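Local coordinates for protein IRMA (Escherichia coli CFT073, PDB 5EK5) that is a secreted, virulence-associated protein with a fibronectin-like fold that probably acts by mimicking an interleukin receptor, at residues Q6-I11 with L106-D112; V57-T63 with A77-T81. All coordinates share one frame; numbering follows the deposited sequence.

Contact 1 (Q6-I11 with L106-D112); sequences QRYISI and LPLSVFD. With EDO (1,2-ethanediol), chain F.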
loop_
_atom_site.group_PDB
_atom_site.type_symbol
_atom_site.label_atom_id
_atom_site.label_comp_id
_atom_site.label_asym_id
_atom_site.label_seq_id
_atom_site.Cartn_x
_atom_site.Cartn_y
_atom_site.Cartn_z
ATOM N N GLN B 6 0.067 -13.171 17.671
ATOM C CA GLN B 6 0.769 -12.409 18.701
ATOM C C GLN B 6 0.971 -10.937 18.323
ATOM O O GLN B 6 0.145 -10.086 18.654
ATOM C CB GLN B 6 2.123 -13.056 19.015
ATOM C CG GLN B 6 2.953 -13.438 17.793
ATOM C CD GLN B 6 4.442 -13.247 18.023
ATOM O OE1 GLN B 6 4.882 -12.182 18.459
ATOM N NE2 GLN B 6 5.224 -14.275 17.731
ATOM N N ARG B 7 2.069 -10.651 17.629
ATOM C CA ARG B 7 2.416 -9.303 17.193
ATOM C C ARG B 7 1.866 -9.106 15.798
ATOM O O ARG B 7 1.303 -10.031 15.228
ATOM C CB ARG B 7 3.937 -9.082 17.218
ATOM C CG ARG B 7 4.560 -8.952 18.605
ATOM C CD ARG B 7 6.086 -9.136 18.570
ATOM N NE ARG B 7 6.409 -10.544 18.322
ATOM C CZ ARG B 7 7.630 -11.045 18.136
ATOM N NH1 ARG B 7 8.700 -10.268 18.194
ATOM N NH2 ARG B 7 7.780 -12.342 17.898
ATOM N N TYR B 8 2.033 -7.911 15.246
ATOM C CA TYR B 8 1.462 -7.591 13.944
ATOM C C TYR B 8 2.535 -7.061 12.999
ATOM O O TYR B 8 3.305 -6.165 13.353
ATOM C CB TYR B 8 0.341 -6.561 14.106
ATOM C CG TYR B 8 -0.285 -6.054 12.822
ATOM C CD1 TYR B 8 -1.244 -6.795 12.146
ATOM C CD2 TYR B 8 0.088 -4.826 12.293
ATOM C CE1 TYR B 8 -1.826 -6.314 10.979
ATOM C CE2 TYR B 8 -0.477 -4.343 11.127
ATOM C CZ TYR B 8 -1.432 -5.089 10.474
ATOM O OH TYR B 8 -1.990 -4.594 9.316
ATOM N N ILE B 9 2.589 -7.636 11.800
ATOM C CA ILE B 9 3.370 -7.074 10.704
ATOM C C ILE B 9 2.550 -7.055 9.427
ATOM O O ILE B 9 2.286 -8.100 8.832
ATOM C CB ILE B 9 4.658 -7.876 10.424
ATOM C CG1 ILE B 9 5.540 -7.947 11.665
ATOM C CG2 ILE B 9 5.431 -7.260 9.263
ATOM C CD1 ILE B 9 6.683 -8.921 11.530
ATOM N N SER B 10 2.164 -5.863 8.994
ATOM C CA SER B 10 1.617 -5.707 7.665
ATOM C C SER B 10 2.805 -5.683 6.719
ATOM O O SER B 10 3.862 -5.145 7.049
ATOM C CB SER B 10 0.782 -4.435 7.549
ATOM O OG SER B 10 1.617 -3.293 7.501
ATOM N N ILE B 11 2.638 -6.270 5.545
ATOM C CA ILE B 11 3.731 -6.336 4.595
ATOM C C ILE B 11 3.181 -6.165 3.189
ATOM O O ILE B 11 2.175 -6.771 2.814
ATOM C CB ILE B 11 4.523 -7.661 4.731
ATOM C CG1 ILE B 11 5.688 -7.703 3.740
ATOM C CG2 ILE B 11 3.610 -8.869 4.564
ATOM C CD1 ILE B 11 6.679 -8.814 4.012
ATOM N N LEU B 106 9.391 -17.669 13.470
ATOM C CA LEU B 106 8.307 -16.699 13.557
ATOM C C LEU B 106 7.025 -17.221 12.913
ATOM O O LEU B 106 7.024 -17.594 11.739
ATOM C CB LEU B 106 8.723 -15.384 12.899
ATOM C CG LEU B 106 7.696 -14.255 12.949
ATOM C CD1 LEU B 106 7.583 -13.711 14.360
ATOM C CD2 LEU B 106 8.077 -13.158 11.971
ATOM N N PRO B 107 5.930 -17.264 13.692
ATOM C CA PRO B 107 4.608 -17.679 13.208
ATOM C C PRO B 107 4.140 -16.831 12.030
ATOM O O PRO B 107 4.209 -15.604 12.093
ATOM C CB PRO B 107 3.704 -17.465 14.426
ATOM C CG PRO B 107 4.624 -17.534 15.593
ATOM C CD PRO B 107 5.909 -16.927 15.125
ATOM N N LEU B 108 3.667 -17.482 10.974
ATOM C CA LEU B 108 3.289 -16.784 9.751
ATOM C C LEU B 108 1.981 -16.012 9.921
ATOM O O LEU B 108 1.653 -15.147 9.108
ATOM C CB LEU B 108 3.171 -17.773 8.589
ATOM C CG LEU B 108 4.440 -18.553 8.229
ATOM C CD1 LEU B 108 4.303 -19.207 6.864
ATOM C CD2 LEU B 108 5.670 -17.657 8.276
ATOM N N SER B 109 1.237 -16.326 10.979
ATOM C CA SER B 109 -0.029 -15.654 11.259
ATOM C C SER B 109 0.172 -14.186 11.625
ATOM O O SER B 109 -0.754 -13.379 11.528
ATOM C CB SER B 109 -0.777 -16.375 12.383
ATOM O OG SER B 109 0.035 -16.500 13.539
ATOM N N VAL B 110 1.387 -13.849 12.043
ATOM C CA VAL B 110 1.744 -12.480 12.395
ATOM C C VAL B 110 1.584 -11.539 11.199
ATOM O O VAL B 110 1.185 -10.381 11.348
ATOM C CB VAL B 110 3.201 -12.411 12.918
ATOM C CG1 VAL B 110 3.709 -10.975 12.954
ATOM C CG2 VAL B 110 3.299 -13.043 14.292
ATOM N N PHE B 111 1.861 -12.058 10.006
ATOM C CA PHE B 111 1.846 -11.243 8.795
ATOM C C PHE B 111 0.449 -10.843 8.335
ATOM O O PHE B 111 -0.496 -11.629 8.392
ATOM C CB PHE B 111 2.562 -11.973 7.658
ATOM C CG PHE B 111 4.052 -12.023 7.817
ATOM C CD1 PHE B 111 4.816 -10.880 7.641
ATOM C CD2 PHE B 111 4.692 -13.210 8.133
ATOM C CE1 PHE B 111 6.190 -10.919 7.787
ATOM C CE2 PHE B 111 6.067 -13.256 8.278
ATOM C CZ PHE B 111 6.817 -12.111 8.105
ATOM N N ASP B 112 0.339 -9.601 7.877
ATOM C CA ASP B 112 -0.877 -9.102 7.254
ATOM C C ASP B 112 -0.534 -8.672 5.829
ATOM O O ASP B 112 -0.333 -7.487 5.566
ATOM C CB ASP B 112 -1.442 -7.931 8.057
ATOM C CG ASP B 112 -2.804 -7.488 7.574
ATOM O OD1 ASP B 112 -3.458 -8.265 6.858
ATOM O OD2 ASP B 112 -3.219 -6.357 7.907
HETATM C C1 EDO F . -4.654 -9.617 4.445
HETATM O O1 EDO F . -4.504 -10.655 3.515
HETATM C C2 EDO F . -5.116 -8.356 3.719
HETATM O O2 EDO F . -4.284 -7.298 4.108
#
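Ile9 pairs with Phe111 in a short parallel ladder, their CA atoms 4.8 Å apart, and Ser10 pairs with Asp112 one step on. The ladder adds strand 111-113 to the margin of one sheet of the fibronectin-like sandwich, directly after a 3-10 turn at 108-110. Ile9 bonds to Val110 and Asp112, on either side of Phe111, and Asp112 in turn is held by Ile9 and Ile11: Ile9 N donates to Val110 O over 3.1 Å, Asp112 N to Ile9 O over 2.6 Å, and Ile11 N to Asp112 O. The first of these bonds is nearly straight (174°) at the hydrogen. Val110 O, at the end of the 3-10 turn, thus already accepts the first bond of the ladder.

Toward the interior, the flank of Ile9 rests on two neighbours. Its CG1 meets Val110 CG1 at 3.8 Å, while CG2 lies 4.0 Å from Phe111 CD1; the Ile9 and Phe111 side chains run side by side, pointing the same way. Ile11 CG2 reaches the same CD1 obliquely. Phe39 lies against both Ile9 and Val110, and Val123 of the second subunit packs on Phe111, joining this cluster to the dimer.

Nearer the N-terminus, Gln6 CG touches Val110 CG2 at 3.5 Å. Arg7 NH2 lies 3.8 Å from Leu106 CD1 while NH1 forms a salt bridge with Glu97.

On the face carrying Ser10 and Asp112, the carboxylate is met by a ring from the loop before the strand. Tyr8 has CG opposite its backbone N (chi1 176°), which carries the phenol toward Asp112. Ring and carboxylate planes stand 56° apart, and Tyr8 OH donates to the anti lone pair of Asp112 OD2 over 2.6 Å.

Contact 2 (V57-T63 with A77-T81); sequences VTRKMET and AFLET
Three waters join Lys60 and Glu62 to Phe78 and Glu80 where the edges of the two sheets of the fibronectin-like sandwich draw together. Strands 57-63 and 77-81 run antiparallel, 159° between their directions and 6.0 Å between axes at closest approach, yet no direct hydrogen bond links them. One water donates to Lys60 O and accepts from Glu80 N, a second donates to Glu62 O and accepts from Phe78 N, and a third accepts from Glu62 N while donating weakly to Phe78 O.

Met61 threads inward through this seam. The bond from CA to CB is directed toward 77-81; beyond it, CG is anti to the backbone N (chi1 -178°). CG comes to 3.5 Å from Phe78 O and touches the Ala77 methyl. SD follows, 3.7 Å from Ala77 CB and more loosely beside Leu79 CB. A bend at chi3 (70°) then turns CE, which still lies 4.2 Å from Ala77 CB. Phe28 of strand 23-31 also packs on this side chain.

At one end of the seam, Thr63 CG2 abuts Ala77 CB at 3.5 Å. Toward the other, Leu79 CD1 presses on Arg59 CB at 3.5 Å. The arginine's guanidinium lies with one face over Val57 CB, and its NH1 turns back to its own strand, donating a hydrogen bond to Thr58 O.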
loop_
_atom_site.group_PDB
_atom_site.type_symbol
_atom_site.label_atom_id
_atom_site.label_comp_id
_atom_site.label_asym_id
_atom_site.label_seq_id
_atom_site.Cartn_x
_atom_site.Cartn_y
_atom_site.Cartn_z
ATOM N N VAL B 57 11.407 -18.925 -8.630
ATOM C CA VAL B 57 12.541 -19.097 -7.731
ATOM C C VAL B 57 12.102 -18.954 -6.280
ATOM O O VAL B 57 11.038 -18.404 -5.992
ATOM C CB VAL B 57 13.663 -18.071 -8.005
ATOM C CG1 VAL B 57 14.392 -18.398 -9.298
ATOM C CG2 VAL B 57 13.100 -16.658 -8.043
ATOM N N THR B 58 12.923 -19.461 -5.368
ATOM C CA THR B 58 12.691 -19.253 -3.947
ATOM C C THR B 58 13.884 -18.512 -3.355
ATOM O O THR B 58 15.027 -18.957 -3.471
ATOM C CB THR B 58 12.465 -20.575 -3.204
ATOM O OG1 THR B 58 11.281 -21.204 -3.707
ATOM C CG2 THR B 58 12.299 -20.325 -1.718
ATOM N N ARG B 59 13.613 -17.375 -2.726
ATOM C CA ARG B 59 14.673 -16.507 -2.233
ATOM C C ARG B 59 14.394 -16.058 -0.804
ATOM O O ARG B 59 13.257 -16.110 -0.332
ATOM C CB ARG B 59 14.840 -15.295 -3.152
ATOM C CG ARG B 59 15.271 -15.637 -4.570
ATOM C CD ARG B 59 16.755 -15.950 -4.627
ATOM N NE ARG B 59 17.196 -16.309 -5.971
ATOM C CZ ARG B 59 17.270 -17.556 -6.430
ATOM N NH1 ARG B 59 16.925 -18.575 -5.652
ATOM N NH2 ARG B 59 17.689 -17.786 -7.668
ATOM N N LYS B 60 15.443 -15.627 -0.115
ATOM C CA LYS B 60 15.311 -15.158 1.256
ATOM C C LYS B 60 15.481 -13.648 1.353
ATOM O O LYS B 60 16.229 -13.043 0.589
ATOM C CB LYS B 60 16.321 -15.865 2.160
ATOM C CG LYS B 60 15.979 -17.322 2.422
ATOM C CD LYS B 60 16.957 -17.969 3.387
ATOM C CE LYS B 60 16.692 -19.461 3.512
ATOM N NZ LYS B 60 17.589 -20.111 4.508
ATOM N N MET B 61 14.775 -13.051 2.306
ATOM C CA MET B 61 14.816 -11.612 2.522
ATOM C C MET B 61 15.136 -11.296 3.984
ATOM O O MET B 61 14.562 -11.897 4.890
ATOM C CB MET B 61 13.483 -10.990 2.104
ATOM C CG MET B 61 13.404 -9.484 2.230
ATOM S SD MET B 61 11.861 -8.846 1.544
ATOM C CE MET B 61 10.666 -9.450 2.735
ATOM N N GLU B 62 16.057 -10.360 4.204
ATOM C CA GLU B 62 16.466 -9.981 5.556
ATOM C C GLU B 62 16.016 -8.574 5.929
ATOM O O GLU B 62 16.085 -7.648 5.119
ATOM C CB GLU B 62 17.989 -10.082 5.696
ATOM C CG GLU B 62 18.546 -11.470 5.415
ATOM C CD GLU B 62 18.482 -12.380 6.628
ATOM O OE1 GLU B 62 17.456 -12.358 7.335
ATOM O OE2 GLU B 62 19.454 -13.129 6.866
ATOM N N THR B 63 15.561 -8.419 7.169
ATOM C CA THR B 63 15.127 -7.114 7.654
ATOM C C THR B 63 15.907 -6.713 8.900
ATOM O O THR B 63 16.390 -7.570 9.633
ATOM C CB THR B 63 13.623 -7.095 8.005
ATOM O OG1 THR B 63 13.405 -7.748 9.261
ATOM C CG2 THR B 63 12.792 -7.775 6.926
ATOM N N ALA B 77 12.675 -3.810 3.449
ATOM C CA ALA B 77 13.514 -4.950 3.092
ATOM C C ALA B 77 13.526 -5.149 1.581
ATOM O O ALA B 77 12.590 -4.749 0.888
ATOM C CB ALA B 77 13.029 -6.203 3.784
ATOM N N PHE B 78 14.579 -5.781 1.073
ATOM C CA PHE B 78 14.713 -5.960 -0.366
ATOM C C PHE B 78 14.912 -7.419 -0.755
ATOM O O PHE B 78 15.684 -8.147 -0.131
ATOM C CB PHE B 78 15.866 -5.105 -0.887
ATOM C CG PHE B 78 15.616 -3.635 -0.754
ATOM C CD1 PHE B 78 15.929 -2.969 0.420
ATOM C CD2 PHE B 78 15.040 -2.921 -1.790
ATOM C CE1 PHE B 78 15.687 -1.617 0.553
ATOM C CE2 PHE B 78 14.802 -1.567 -1.665
ATOM C CZ PHE B 78 15.120 -0.915 -0.489
ATOM N N LEU B 79 14.201 -7.830 -1.798
ATOM C CA LEU B 79 14.312 -9.176 -2.338
ATOM C C LEU B 79 14.962 -9.141 -3.717
ATOM O O LEU B 79 14.403 -8.575 -4.659
ATOM C CB LEU B 79 12.934 -9.833 -2.406
ATOM C CG LEU B 79 12.884 -11.260 -2.941
ATOM C CD1 LEU B 79 13.869 -12.104 -2.171
ATOM C CD2 LEU B 79 11.485 -11.816 -2.795
ATOM N N GLU B 80 16.152 -9.724 -3.821
ATOM C CA GLU B 80 16.904 -9.739 -5.073
ATOM C C GLU B 80 16.798 -11.040 -5.867
ATOM O O GLU B 80 16.926 -12.132 -5.315
ATOM C CB GLU B 80 18.384 -9.462 -4.802
ATOM C CG GLU B 80 18.693 -8.068 -4.302
ATOM C CD GLU B 80 20.163 -7.727 -4.461
ATOM O OE1 GLU B 80 20.745 -8.075 -5.512
ATOM O OE2 GLU B 80 20.736 -7.115 -3.539
ATOM N N THR B 81 16.559 -10.905 -7.167
ATOM C CA THR B 81 16.584 -12.039 -8.083
ATOM C C THR B 81 16.799 -11.516 -9.499
ATOM O O THR B 81 16.576 -10.337 -9.768
ATOM C CB THR B 81 15.290 -12.870 -8.027
ATOM O OG1 THR B 81 15.470 -14.088 -8.761
ATOM C CG2 THR B 81 14.127 -12.089 -8.617
HETATM O O HOH W 1 17.613 -11.133 -1.634
HETATM O O HOH W 2 16.616 -6.437 2.858
HETATM O O HOH W 3 17.889 -9.440 2.133
#

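In the fold
The two contacts show how a sandwich can be finished at the two margins of one of its sheets by different means. Strands 111-113 and 74-82 are the outermost strands, within this chain, of the same four-stranded sheet: contact 1 adds the first through direct backbone bonds, whereas contact 2 brings the second alongside the other sheet with waters between. Their centres are about 17 Å apart, on opposite sides of the chain's centre. They nonetheless meet in the core, where Ile11 CD1 of contact 1 touches Met61 CE of contact 2 at 4.2 Å. The ethanediol beside Asp112, probably from the crystallisation liquor, is hydrogen-bonded to Asp115 and Pro113.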